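Local structure of catalase-3 (Neurospora crassa, 4AJ9) at residues Asp44-Phe47 and Arg48-Leu51; Ser175-Asp178 and Phe179-Ser182; Val471-Glu474 and Gln475-Lys478. The protein uses heme to break hydrogen peroxide down into water and dioxygen, and so probably protects the cell from the toxic effects of peroxide. One frame throughout, in Å; residues are numbered along the deposited sequence.

Contact 1 (Asp44-Phe47 and Arg48-Leu51); sequences DFIF and RQKL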
ATOM      1  N   ASP C  44     -22.413 -12.092  -7.771  1.00  4.25           N
ATOM      2  CA  ASP C  44     -23.038 -10.942  -7.149  1.00  6.91           C
ATOM      3  C   ASP C  44     -22.027  -9.789  -7.074  1.00  6.52           C
ATOM      4  O   ASP C  44     -21.366  -9.582  -6.046  1.00  5.59           O
ATOM      5  CB  ASP C  44     -23.588 -11.277  -5.763  1.00  8.24           C
ATOM      6  CG  ASP C  44     -24.459 -10.173  -5.224  1.00  6.15           C
ATOM      7  OD1 ASP C  44     -24.482  -9.095  -5.858  1.00  5.71           O
ATOM      8  OD2 ASP C  44     -25.107 -10.369  -4.180  1.00  4.32           O
ATOM      9  N   PHE C  45     -21.919  -9.047  -8.171  1.00  2.96           N
ATOM     10  CA  PHE C  45     -20.987  -7.928  -8.259  1.00  5.85           C
ATOM     11  C   PHE C  45     -21.383  -6.810  -7.291  1.00  6.72           C
ATOM     12  O   PHE C  45     -20.522  -6.106  -6.756  1.00  7.75           O
ATOM     13  CB  PHE C  45     -20.936  -7.400  -9.695  1.00  6.99           C
ATOM     14  CG  PHE C  45     -22.197  -6.701 -10.140  1.00 10.43           C
ATOM     15  CD1 PHE C  45     -23.296  -7.433 -10.581  1.00  7.64           C
ATOM     16  CD2 PHE C  45     -22.267  -5.309 -10.157  1.00  8.59           C
ATOM     17  CE1 PHE C  45     -24.446  -6.786 -11.010  1.00  6.31           C
ATOM     18  CE2 PHE C  45     -23.417  -4.656 -10.584  1.00  4.53           C
ATOM     19  CZ  PHE C  45     -24.506  -5.393 -11.009  1.00  4.06           C
ATOM     20  N   ILE C  46     -22.689  -6.667  -7.064  1.00  3.73           N
ATOM     21  CA  ILE C  46     -23.242  -5.666  -6.140  1.00  4.61           C
ATOM     22  C   ILE C  46     -22.759  -5.908  -4.712  1.00  3.66           C
ATOM     23  O   ILE C  46     -22.240  -5.006  -4.068  1.00  3.57           O
ATOM     24  CB  ILE C  46     -24.789  -5.673  -6.175  1.00  4.63           C
ATOM     25  CG1 ILE C  46     -25.298  -5.158  -7.527  1.00  5.15           C
ATOM     26  CG2 ILE C  46     -25.393  -4.854  -5.016  1.00  3.09           C
ATOM     27  CD1 ILE C  46     -26.801  -5.308  -7.683  1.00  4.97           C
ATOM     28  N   PHE C  47     -22.941  -7.127  -4.213  1.00  2.87           N
ATOM     29  CA  PHE C  47     -22.393  -7.474  -2.907  1.00  4.80           C
ATOM     30  C   PHE C  47     -20.885  -7.165  -2.781  1.00  3.92           C
ATOM     31  O   PHE C  47     -20.448  -6.495  -1.843  1.00  2.29           O
ATOM     32  CB  PHE C  47     -22.611  -8.956  -2.597  1.00  5.32           C
ATOM     33  CG  PHE C  47     -21.859  -9.413  -1.385  1.00  3.19           C
ATOM     34  CD1 PHE C  47     -22.344  -9.137  -0.116  1.00  5.16           C
ATOM     35  CD2 PHE C  47     -20.663 -10.091  -1.514  1.00  4.59           C
ATOM     36  CE1 PHE C  47     -21.636  -9.524   1.006  1.00  4.68           C
ATOM     37  CE2 PHE C  47     -19.965 -10.491  -0.405  1.00  4.41           C
ATOM     38  CZ  PHE C  47     -20.452 -10.207   0.858  1.00  4.65           C
ATOM     39  N   ARG C  48     -20.087  -7.684  -3.704  1.00  3.13           N
ATOM     40  CA  ARG C  48     -18.638  -7.557  -3.563  1.00  3.93           C
ATOM     41  C   ARG C  48     -18.150  -6.118  -3.643  1.00  2.33           C
ATOM     42  O   ARG C  48     -17.297  -5.731  -2.862  1.00  3.33           O
ATOM     43  CB  ARG C  48     -17.867  -8.480  -4.522  1.00  4.94           C
ATOM     44  CG  ARG C  48     -17.769  -9.926  -4.012  1.00  4.88           C
ATOM     45  CD  ARG C  48     -16.991 -10.847  -4.962  1.00  4.29           C
ATOM     46  NE  ARG C  48     -17.676 -10.990  -6.241  1.00  4.70           N
ATOM     47  CZ  ARG C  48     -17.435 -10.239  -7.309  1.00  3.67           C
ATOM     48  NH1 ARG C  48     -16.499  -9.299  -7.270  1.00  3.52           N
ATOM     49  NH2 ARG C  48     -18.137 -10.425  -8.412  1.00  1.39           N
ATOM     50  N   GLN C  49     -18.697  -5.315  -4.556  1.00  5.38           N
ATOM     51  CA  GLN C  49     -18.265  -3.909  -4.631  1.00  5.76           C
ATOM     52  C   GLN C  49     -18.634  -3.115  -3.363  1.00  3.63           C
ATOM     53  O   GLN C  49     -17.886  -2.234  -2.922  1.00  2.54           O
ATOM     54  CB  GLN C  49     -18.769  -3.209  -5.912  1.00  5.42           C
ATOM     55  CG  GLN C  49     -20.294  -3.130  -6.081  1.00  6.57           C
ATOM     56  CD  GLN C  49     -20.933  -1.885  -5.461  1.00  9.01           C
ATOM     57  OE1 GLN C  49     -20.444  -0.774  -5.624  1.00  6.16           O
ATOM     58  NE2 GLN C  49     -22.047  -2.081  -4.744  1.00  3.59           N
ATOM     59  N   LYS C  50     -19.776  -3.436  -2.766  1.00  4.85           N
ATOM     60  CA  LYS C  50     -20.173  -2.799  -1.512  1.00  2.80           C
ATOM     61  C   LYS C  50     -19.266  -3.234  -0.345  1.00  4.12           C
ATOM     62  O   LYS C  50     -18.736  -2.395   0.399  1.00  4.38           O
ATOM     63  CB  LYS C  50     -21.650  -3.094  -1.198  1.00  5.79           C
ATOM     64  CG  LYS C  50     -22.196  -2.388   0.070  1.00  5.88           C
ATOM     65  CD  LYS C  50     -23.687  -2.737   0.316  1.00  3.49           C
ATOM     66  CE  LYS C  50     -24.188  -2.207   1.674  1.00  9.49           C
ATOM     67  NZ  LYS C  50     -25.645  -2.465   1.910  1.00  4.60           N
ATOM     68  N   LEU C  51     -19.097  -4.542  -0.168  1.00  3.23           N
ATOM     69  CA  LEU C  51     -18.274  -5.039   0.937  1.00  2.47           C
ATOM     70  C   LEU C  51     -16.778  -4.762   0.750  1.00  3.17           C
ATOM     71  O   LEU C  51     -16.059  -4.569   1.740  1.00  5.33           O
ATOM     72  CB  LEU C  51     -18.514  -6.533   1.206  1.00  3.58           C
ATOM     73  CG  LEU C  51     -19.617  -6.858   2.219  1.00  5.95           C
ATOM     74  CD1 LEU C  51     -19.192  -6.458   3.641  1.00  7.53           C
ATOM     75  CD2 LEU C  51     -20.914  -6.160   1.833  1.00  5.95           C
TER
HETATM   76  O   HOH W   1     -20.295 -12.111  -4.680  1.00 12.13           O

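Contact 2 (Ser175-Asp178 and Phe179-Ser182); sequences SAWD and FFSS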
ATOM      1  N   SER C 175       8.111   2.661  31.806  1.00  4.47           N
ATOM      2  CA  SER C 175       9.002   2.997  30.706  1.00  6.56           C
ATOM      3  C   SER C 175       9.058   4.505  30.487  1.00  4.50           C
ATOM      4  O   SER C 175      10.112   5.054  30.154  1.00  5.71           O
ATOM      5  CB  SER C 175       8.590   2.271  29.422  1.00  6.83           C
ATOM      6  OG  SER C 175       7.278   2.610  29.026  1.00  5.58           O
ATOM      7  N   ALA C 176       7.922   5.170  30.680  1.00  4.00           N
ATOM      8  CA  ALA C 176       7.836   6.608  30.432  1.00  6.97           C
ATOM      9  C   ALA C 176       8.743   7.349  31.405  1.00  8.71           C
ATOM     10  O   ALA C 176       9.542   8.212  31.021  1.00  5.78           O
ATOM     11  CB  ALA C 176       6.410   7.092  30.575  1.00  4.20           C
ATOM     12  N   TRP C 177       8.596   7.020  32.680  1.00  4.45           N
ATOM     13  CA  TRP C 177       9.351   7.697  33.733  1.00  2.95           C
ATOM     14  C   TRP C 177      10.820   7.272  33.788  1.00 12.53           C
ATOM     15  O   TRP C 177      11.675   8.047  34.223  1.00  6.19           O
ATOM     16  CB  TRP C 177       8.638   7.531  35.079  1.00  5.36           C
ATOM     17  CG  TRP C 177       7.409   8.364  35.127  1.00  5.11           C
ATOM     18  CD1 TRP C 177       6.185   8.073  34.569  1.00  7.83           C
ATOM     19  CD2 TRP C 177       7.288   9.667  35.706  1.00  7.11           C
ATOM     20  NE1 TRP C 177       5.308   9.117  34.787  1.00  5.74           N
ATOM     21  CE2 TRP C 177       5.961  10.103  35.485  1.00  8.45           C
ATOM     22  CE3 TRP C 177       8.168  10.504  36.404  1.00  4.13           C
ATOM     23  CZ2 TRP C 177       5.498  11.333  35.940  1.00  7.05           C
ATOM     24  CZ3 TRP C 177       7.704  11.727  36.854  1.00  4.40           C
ATOM     25  CH2 TRP C 177       6.381  12.125  36.629  1.00  6.09           C
ATOM     26  N   ASP C 178      11.108   6.050  33.332  1.00  7.79           N
ATOM     27  CA  ASP C 178      12.486   5.625  33.063  1.00 11.05           C
ATOM     28  C   ASP C 178      13.102   6.584  32.044  1.00 10.78           C
ATOM     29  O   ASP C 178      14.204   7.089  32.247  1.00  9.64           O
ATOM     30  CB  ASP C 178      12.504   4.179  32.532  1.00  5.77           C
ATOM     31  CG  ASP C 178      13.906   3.673  32.192  1.00 10.54           C
ATOM     32  OD1 ASP C 178      14.904   4.235  32.678  1.00  7.64           O
ATOM     33  OD2 ASP C 178      14.008   2.680  31.433  1.00  7.76           O
ATOM     34  N   PHE C 179      12.383   6.845  30.953  1.00  6.73           N
ATOM     35  CA  PHE C 179      12.889   7.760  29.930  1.00  6.67           C
ATOM     36  C   PHE C 179      13.049   9.197  30.433  1.00  7.85           C
ATOM     37  O   PHE C 179      14.062   9.834  30.170  1.00  9.42           O
ATOM     38  CB  PHE C 179      12.019   7.754  28.668  1.00  6.30           C
ATOM     39  CG  PHE C 179      12.564   8.628  27.567  1.00  4.03           C
ATOM     40  CD1 PHE C 179      13.564   8.159  26.727  1.00  4.44           C
ATOM     41  CD2 PHE C 179      12.096   9.922  27.389  1.00  5.18           C
ATOM     42  CE1 PHE C 179      14.089   8.961  25.714  1.00  6.27           C
ATOM     43  CE2 PHE C 179      12.612  10.734  26.378  1.00  1.27           C
ATOM     44  CZ  PHE C 179      13.613  10.248  25.538  1.00  3.41           C
ATOM     45  N   PHE C 180      12.053   9.700  31.156  1.00  6.30           N
ATOM     46  CA  PHE C 180      12.086  11.072  31.659  1.00  6.66           C
ATOM     47  C   PHE C 180      13.295  11.290  32.554  1.00  9.78           C
ATOM     48  O   PHE C 180      13.890  12.368  32.573  1.00  8.43           O
ATOM     49  CB  PHE C 180      10.815  11.375  32.459  1.00  3.86           C
ATOM     50  CG  PHE C 180       9.553  11.353  31.641  1.00  7.11           C
ATOM     51  CD1 PHE C 180       9.580  11.646  30.285  1.00 11.67           C
ATOM     52  CD2 PHE C 180       8.339  11.048  32.233  1.00  8.09           C
ATOM     53  CE1 PHE C 180       8.411  11.646  29.535  1.00  7.95           C
ATOM     54  CE2 PHE C 180       7.172  11.027  31.483  1.00 10.01           C
ATOM     55  CZ  PHE C 180       7.213  11.333  30.133  1.00  7.66           C
ATOM     56  N   SER C 181      13.650  10.260  33.306  1.00  7.70           N
ATOM     57  CA  SER C 181      14.718  10.383  34.283  1.00 10.40           C
ATOM     58  C   SER C 181      16.081  10.037  33.684  1.00 10.45           C
ATOM     59  O   SER C 181      17.112  10.492  34.174  1.00 10.40           O
ATOM     60  CB  SER C 181      14.410   9.548  35.532  1.00  9.12           C
ATOM     61  OG  SER C 181      14.302   8.163  35.235  1.00  8.68           O
ATOM     62  N   SER C 182      16.075   9.239  32.621  1.00  7.20           N
ATOM     63  CA  SER C 182      17.299   8.871  31.915  1.00 10.27           C
ATOM     64  C   SER C 182      17.722   9.950  30.922  1.00 10.15           C
ATOM     65  O   SER C 182      18.879  10.002  30.512  1.00  7.88           O
ATOM     66  CB  SER C 182      17.099   7.560  31.158  1.00  6.24           C
ATOM     67  OG  SER C 182      17.002   6.458  32.042  1.00 10.59           O
TER
HETATM   68  O   HOH W   2      15.504   5.638  35.161  1.00  9.95           O

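Contact 3 (Val471-Glu474 and Gln475-Lys478); sequences VTNE and QVKK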
ATOM      1  N   VAL C 471       4.856   3.468  38.959  1.00 10.02           N
ATOM      2  CA  VAL C 471       6.119   2.863  38.538  1.00  7.07           C
ATOM      3  C   VAL C 471       6.482   1.714  39.455  1.00 13.33           C
ATOM      4  O   VAL C 471       6.714   1.918  40.646  1.00 10.64           O
ATOM      5  CB  VAL C 471       7.260   3.900  38.526  1.00  9.03           C
ATOM      6  CG1 VAL C 471       8.576   3.248  38.125  1.00 10.26           C
ATOM      7  CG2 VAL C 471       6.908   5.053  37.583  1.00  7.03           C
ATOM      8  N   THR C 472       6.515   0.503  38.906  1.00  8.83           N
ATOM      9  CA  THR C 472       6.819  -0.682  39.706  1.00 12.93           C
ATOM     10  C   THR C 472       8.288  -0.784  40.107  1.00 12.70           C
ATOM     11  O   THR C 472       8.610  -1.273  41.198  1.00 10.61           O
ATOM     12  CB  THR C 472       6.428  -1.976  38.979  1.00 19.11           C
ATOM     13  OG1 THR C 472       7.340  -2.210  37.900  1.00 17.30           O
ATOM     14  CG2 THR C 472       5.010  -1.875  38.438  1.00 14.01           C
ATOM     15  N   ASN C 473       9.182  -0.356  39.224  1.00  8.71           N
ATOM     16  CA  ASN C 473      10.612  -0.508  39.479  1.00 13.65           C
ATOM     17  C   ASN C 473      11.124   0.523  40.477  1.00 14.87           C
ATOM     18  O   ASN C 473      11.036   1.722  40.234  1.00  9.58           O
ATOM     19  CB  ASN C 473      11.416  -0.413  38.186  1.00  8.98           C
ATOM     20  CG  ASN C 473      12.897  -0.656  38.412  1.00 12.13           C
ATOM     21  OD1 ASN C 473      13.630   0.224  38.883  1.00  9.21           O
ATOM     22  ND2 ASN C 473      13.340  -1.857  38.093  1.00 10.17           N
ATOM     23  N   GLU C 474      11.658   0.055  41.603  1.00 16.21           N
ATOM     24  CA  GLU C 474      12.098   0.959  42.662  1.00 11.95           C
ATOM     25  C   GLU C 474      13.235   1.889  42.223  1.00 10.39           C
ATOM     26  O   GLU C 474      13.195   3.086  42.512  1.00 12.86           O
ATOM     27  CB  GLU C 474      12.506   0.183  43.922  1.00 15.80           C
ATOM     28  CG  GLU C 474      12.969   1.067  45.067  1.00 17.63           C
ATOM     29  CD  GLU C 474      11.829   1.508  45.981  1.00 47.48           C
ATOM     30  OE1 GLU C 474      10.681   1.655  45.501  1.00 33.93           O
ATOM     31  OE2 GLU C 474      12.084   1.698  47.190  1.00 61.37           O
ATOM     32  N   GLN C 475      14.252   1.354  41.547  1.00  7.55           N
ATOM     33  CA  GLN C 475      15.362   2.216  41.112  1.00 10.61           C
ATOM     34  C   GLN C 475      14.882   3.349  40.211  1.00 12.58           C
ATOM     35  O   GLN C 475      15.373   4.479  40.300  1.00  9.38           O
ATOM     36  CB  GLN C 475      16.468   1.425  40.411  1.00 11.46           C
ATOM     37  CG  GLN C 475      17.722   2.261  40.136  1.00  6.66           C
ATOM     38  CD  GLN C 475      18.262   2.903  41.406  1.00 19.73           C
ATOM     39  OE1 GLN C 475      18.302   2.271  42.459  1.00 11.21           O
ATOM     40  NE2 GLN C 475      18.653   4.171  41.317  1.00 10.58           N
ATOM     41  N   VAL C 476      13.935   3.047  39.326  1.00 12.79           N
ATOM     42  CA  VAL C 476      13.389   4.078  38.456  1.00 12.31           C
ATOM     43  C   VAL C 476      12.758   5.200  39.282  1.00  9.74           C
ATOM     44  O   VAL C 476      13.006   6.379  39.025  1.00  9.96           O
ATOM     45  CB  VAL C 476      12.403   3.505  37.402  1.00 11.55           C
ATOM     46  CG1 VAL C 476      11.662   4.631  36.697  1.00  8.72           C
ATOM     47  CG2 VAL C 476      13.158   2.630  36.389  1.00  6.95           C
ATOM     48  N   LYS C 477      11.957   4.847  40.289  1.00 11.70           N
ATOM     49  CA  LYS C 477      11.398   5.870  41.172  1.00  8.00           C
ATOM     50  C   LYS C 477      12.494   6.708  41.837  1.00  7.83           C
ATOM     51  O   LYS C 477      12.343   7.918  41.974  1.00  7.63           O
ATOM     52  CB  LYS C 477      10.441   5.272  42.213  1.00 11.31           C
ATOM     53  CG  LYS C 477       9.039   4.997  41.654  1.00  6.00           C
ATOM     54  CD  LYS C 477       8.122   4.327  42.674  1.00  9.06           C
ATOM     55  CE  LYS C 477       8.557   2.896  42.976  1.00 11.13           C
ATOM     56  NZ  LYS C 477       7.616   2.236  43.934  1.00 10.72           N
ATOM     57  N   LYS C 478      13.593   6.071  42.244  1.00  6.61           N
ATOM     58  CA  LYS C 478      14.679   6.805  42.892  1.00 15.00           C
ATOM     59  C   LYS C 478      15.371   7.722  41.897  1.00 11.25           C
ATOM     60  O   LYS C 478      15.757   8.843  42.235  1.00 12.08           O
ATOM     61  CB  LYS C 478      15.698   5.855  43.516  1.00 15.56           C
ATOM     62  CG  LYS C 478      15.191   5.119  44.741  1.00 14.59           C
ATOM     63  CD  LYS C 478      16.273   4.187  45.269  1.00 16.45           C
ATOM     64  CE  LYS C 478      15.829   3.476  46.540  1.00 28.51           C
ATOM     65  NZ  LYS C 478      16.748   2.349  46.871  1.00 26.71           N
TER
HETATM   66  O   HOH W   3       5.020   2.304  42.733  1.00 14.66           O
HETATM   67  O   HOH W   4       8.279   3.396  46.396  1.00 25.40           O

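Contact 1 (Asp44-Phe47 and Arg48-Leu51)
Phe47 and Leu51 meet one turn apart on helix 45-55, in the N-terminal arm of the catalase subunit, where Asp44 forms the N-cap. Among the polar contacts, the cap bond runs from Phe47 N to Asp44 OD1 at 3.0 Å and comes from above the carboxylate plane; the small acid suits this place because it can turn back on its own helix. The same oxygen pairs with Arg432 of a second subunit, while OD2 accepts from Leu32 N. Backbone bonds of the i to i+4 kind follow, the straightest from Leu51 N to Phe47 O (2.9 Å, 175°). Ile46 O is gripped twice: besides Lys50 N it receives Gln49 NE2 at 3.0 Å, in the carbonyl plane and on a lone pair. Gln49 can do this because its CG sits between backbone N and carbonyl carbon (chi1 61°) and the chain folds again at chi2. Arg48 sends NH2 back to Leu42 O, its guanidinium plane turned 76° from the Phe47 ring. The apolar part is aliphatic on aromatic: Leu51, which also touches a heme, lays CB over one ring face of Phe47, offset toward the rim, and brings CD2 to 3.5 Å from Phe47 CE1.

Contact 2 (Ser175-Asp178 and Phe179-Ser182)
Phe180 turns its edge into the face of Trp177, its CD2 lying 3.9 Å from Trp177 CD2. The five-membered ring of Trp177 and the Phe180 ring stand at 80°, a T-shaped pair with centroids 5.2 Å apart. Both side chains have CG anti to the carbonyl carbon (chi1 -73° for Trp177 and -65° for Phe180), which carries them along the same flank of the helix. One face of Phe180 also covers Ala176 O, 3.2 Å from its CG; the small methyl of Ala176 leaves room for the ring. The indole suits a buried place that also holds an acceptor: its broad face packs while NE1 gives a hydrogen bond to Glu467.

Polar side chains gather on another flank. Water 2 donates to Asp178 OD1 and to Ser181 OG, joining residues three apart. Ser181 OG lies 2.8 Å from Trp177 O, and Ser182 OG is within 3.1 Å of Asp178 OD1; a serine hydroxyl is short enough to fold back on a carbonyl one turn earlier. Asp178 is held chiefly from outside, by Tyr397 and neighbouring groups of the fourth subunit. A T-shaped pair three residues apart and hydroxyls beside carbonyls one turn back thus mark the last turns of helix 174-182.

Contact 3 (Val471-Glu474 and Gln475-Lys478)
The flat carboxamide of Asn473 turns its carbonyl oxygen OD1 to the first turn of helix 474-487, with Val476 CG2 3.5 Å from that oxygen; the carboxylate of Glu474, the other flat group to reach across, brings OE1 to the ammonium end of Lys477. Asn473 is the N-cap. Its OD1 accepts from Val476 N at 2.9 Å in the carbonyl plane, and CG anti to the backbone N (chi1 -176°) brings OD1 to that N-H in the first turn. Asparagine suits the site because its short arm places a carbonyl oxygen where a preceding turn would have supplied one. With an alanine here the OD1 acceptor is gone, and Val476 N would probably be left without its capping partner, fraying the first turn.

Lys477 folds back over the loop. Its CG rests 3.8 Å from Val471 CB, and a bend at chi3 (-69°) turns NZ toward Glu474, giving a long salt bridge of 3.5 Å to OE1. Water 4 bridges the same pair, accepting a hydrogen bond from NZ and donating one to OE1, while water 3 accepts from NZ and donates to Val471 O. A lysine fits because its methylenes pack on valine while its charge still reaches water and acid. Val471 CG1 meets Val476 CG1 at 3.7 Å, two branched side chains crossing at about a right angle.

The loop leaves helix 454-468 and enters helix 474-487. Asp174, the first residue of helix 174-182, accepts through OD1 and OD2 from Thr472 N and Asn473 N, Val471 packs on Trp177 of that helix, and Tyr401 of the fourth subunit covers Val476.

How the contacts relate
Along the chain the three contacts follow in series, and contact 1 stands apart: its centre is about 51 Å from that of contact 2 and about 56 Å from that of contact 3. It belongs to helix 45-55, set among neighbouring subunits. Contacts 2 and 3 have centres about 10 Å apart and touch, with Asp178 N 3.7 Å from Val476 CG1 and Trp177 CB 3.9 Å from Val471 CG2. Here helix 174-182, in the catalase part of the chain, packs against the start of helix 474-487, in the catalase-related part, joining two regions distant in sequence. All three contacts also touch the fourth subunit, so these helices help to build the tetramer.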